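Local coordinates for sortase-like protein (Streptococcus suis, PDB 3RE9), which is a class C sortase, probably a transpeptidase that joins pilin subunits covalently during assembly of surface pili, at residues Y34-M37 and H41-I44. Residues are numbered along the deposited sequence; the frame is centred on the assembly and turned at random.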
ATOM      1  N   TYR A  34     -12.534  -1.148   7.877  1.00 13.59           N
ATOM      2  CA  TYR A  34     -11.121  -0.744   7.958  1.00 12.43           C
ATOM      3  C   TYR A  34     -10.704  -0.401   9.393  1.00 12.55           C
ATOM      4  O   TYR A  34      -9.628  -0.834   9.849  1.00 12.86           O
ATOM      5  CB  TYR A  34     -10.761   0.361   6.946  1.00 11.15           C
ATOM      6  CG  TYR A  34      -9.287   0.708   6.960  1.00  9.37           C
ATOM      7  CD1 TYR A  34      -8.319  -0.266   6.736  1.00  6.70           C
ATOM      8  CD2 TYR A  34      -8.859   2.014   7.221  1.00  8.72           C
ATOM      9  CE1 TYR A  34      -6.961   0.044   6.786  1.00  7.02           C
ATOM     10  CE2 TYR A  34      -7.506   2.339   7.255  1.00  7.81           C
ATOM     11  CZ  TYR A  34      -6.559   1.348   7.039  1.00  8.13           C
ATOM     12  OH  TYR A  34      -5.221   1.672   7.073  1.00  7.61           O
ATOM     13  N   ALA A  35     -11.580   0.315  10.111  1.00 12.17           N
ATOM     14  CA  ALA A  35     -11.406   0.552  11.557  1.00 12.33           C
ATOM     15  C   ALA A  35     -11.227  -0.716  12.419  1.00 12.35           C
ATOM     16  O   ALA A  35     -10.427  -0.732  13.337  1.00 12.43           O
ATOM     17  CB  ALA A  35     -12.551   1.434  12.105  1.00 11.98           C
ATOM     18  N   ARG A  36     -12.000  -1.759  12.131  1.00 13.23           N
ATOM     19  CA  ARG A  36     -11.881  -3.053  12.788  1.00 14.14           C
ATOM     20  C   ARG A  36     -10.536  -3.738  12.475  1.00 14.85           C
ATOM     21  O   ARG A  36      -9.885  -4.277  13.366  1.00 15.40           O
ATOM     22  CB  ARG A  36     -13.034  -3.958  12.352  1.00 14.37           C
ATOM     23  CG  ARG A  36     -13.030  -5.319  13.029  1.00 15.67           C
ATOM     24  CD  ARG A  36     -13.870  -6.362  12.295  1.00 16.86           C
ATOM     25  NE  ARG A  36     -13.374  -6.566  10.940  1.00 18.34           N
ATOM     26  CZ  ARG A  36     -12.292  -7.292  10.635  1.00 19.79           C
ATOM     27  NH1 ARG A  36     -11.579  -7.897  11.590  1.00 18.45           N
ATOM     28  NH2 ARG A  36     -11.920  -7.419   9.366  1.00 17.03           N
ATOM     29  N   MET A  37     -10.133  -3.738  11.208  1.00 15.36           N
ATOM     30  CA  MET A  37      -8.798  -4.179  10.839  1.00 16.08           C
ATOM     31  C   MET A  37      -7.729  -3.365  11.582  1.00 16.35           C
ATOM     32  O   MET A  37      -6.730  -3.914  12.077  1.00 15.66           O
ATOM     33  CB  MET A  37      -8.596  -4.002   9.342  1.00 16.11           C
ATOM     34  CG  MET A  37      -9.350  -4.962   8.462  1.00 17.13           C
ATOM     35  SD  MET A  37      -9.039  -4.600   6.720  1.00 17.31           S
ATOM     36  CE  MET A  37     -10.590  -3.911   6.204  1.00 19.01           C
ATOM     37  N   HIS A  41      -4.737  -4.732  14.234  1.00 17.55           N
ATOM     38  CA  HIS A  41      -3.461  -4.851  13.491  1.00 17.54           C
ATOM     39  C   HIS A  41      -3.500  -6.025  12.528  1.00 17.27           C
ATOM     40  O   HIS A  41      -2.509  -6.780  12.391  1.00 17.72           O
ATOM     41  CB  HIS A  41      -2.265  -5.000  14.433  1.00 17.33           C
ATOM     42  CG  HIS A  41      -2.312  -4.064  15.586  1.00 18.52           C
ATOM     43  ND1 HIS A  41      -2.619  -4.477  16.862  1.00 19.50           N
ATOM     44  CD2 HIS A  41      -2.158  -2.723  15.647  1.00 19.58           C
ATOM     45  CE1 HIS A  41      -2.635  -3.430  17.666  1.00 20.06           C
ATOM     46  NE2 HIS A  41      -2.345  -2.356  16.955  1.00 20.97           N
ATOM     47  N   GLU A  42      -4.659  -6.180  11.887  1.00 16.52           N
ATOM     48  CA  GLU A  42      -4.973  -7.376  11.139  1.00 16.45           C
ATOM     49  C   GLU A  42      -4.081  -7.567   9.939  1.00 16.04           C
ATOM     50  O   GLU A  42      -3.859  -6.629   9.173  1.00 15.62           O
ATOM     51  CB  GLU A  42      -6.432  -7.352  10.693  1.00 16.64           C
ATOM     52  CG  GLU A  42      -6.855  -8.615   9.965  1.00 18.30           C
ATOM     53  CD  GLU A  42      -8.333  -8.742   9.858  1.00 21.00           C
ATOM     54  OE1 GLU A  42      -8.846  -8.575   8.729  1.00 21.76           O
ATOM     55  OE2 GLU A  42      -8.978  -8.976  10.909  1.00 23.23           O
ATOM     56  N   LYS A  43      -3.589  -8.795   9.772  1.00 16.44           N
ATOM     57  CA  LYS A  43      -2.748  -9.157   8.620  1.00 16.21           C
ATOM     58  C   LYS A  43      -3.550  -9.108   7.309  1.00 16.44           C
ATOM     59  O   LYS A  43      -4.634  -9.672   7.213  1.00 16.76           O
ATOM     60  CB  LYS A  43      -2.105 -10.531   8.840  1.00 15.64           C
ATOM     61  CG  LYS A  43      -0.977 -10.831   7.906  1.00 14.68           C
ATOM     62  CD  LYS A  43      -0.604 -12.290   7.971  1.00 16.11           C
ATOM     63  CE  LYS A  43       0.482 -12.601   6.953  1.00 16.24           C
ATOM     64  NZ  LYS A  43       1.434 -13.665   7.369  1.00 15.40           N
ATOM     65  N   ILE A  44      -3.029  -8.410   6.310  1.00 17.16           N
ATOM     66  CA  ILE A  44      -3.703  -8.332   5.016  1.00 17.34           C
ATOM     67  C   ILE A  44      -3.134  -9.328   4.009  1.00 17.60           C
ATOM     68  O   ILE A  44      -3.885  -9.944   3.244  1.00 18.66           O
ATOM     69  CB  ILE A  44      -3.661  -6.916   4.409  1.00 17.60           C
ATOM     70  CG1 ILE A  44      -4.484  -5.921   5.245  1.00 16.98           C
ATOM     71  CG2 ILE A  44      -4.181  -6.959   2.954  1.00 18.51           C
ATOM     72  CD1 ILE A  44      -4.264  -4.454   4.831  1.00 16.92           C
TER
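R36 and M37, in the last turn of helix 21-39, meet E42 at a helix C-terminal cap, where the chain reverses and enters strand 43-49. The backbone closes the turn: E42 N donates to M37 O over 3.1 Å, nearly straight at 178°. H41 is the residue that makes the reversal possible, with positive phi and a second, shorter-range backbone bond from its N back into the helix; glycine is common at this C-prime position because it has no CB, though other residues can adopt the left-handed region, as H41 does. Its side chain leaves the helix and touches S63, T65 and V66.

A salt bridge between side chains spans the same turn. With its CG anti to the backbone N (chi1 -177°), the E42 chain runs out extended toward the helix, while the R36 chain bends at chi3 to bring its guanidinium to meet it. NH1 of R36 reaches OE2 of E42 at 2.9 Å on the syn side but tilted out of the carboxylate plane, the acceptor lying near the guanidinium plane. The second bond, R36 NH2 to E42 OE1, is weak at 3.3 Å, as fits two planes turned 40° apart. E33 also pairs with this NH2, and the amino end of the crystallised fragment, M1 N, with OE1, so the bridge belongs to a small charged cluster.

On the same carboxylate, CG of M37 packs 3.7 Å from E42 OE1; its flexible, apolar chain suits a buried place against L79 and A60. E42 also bonds through its backbone to A60, starting the strand pairing. This is a Schellman motif, here joining the N-terminal helical region to the sortase beta-fold.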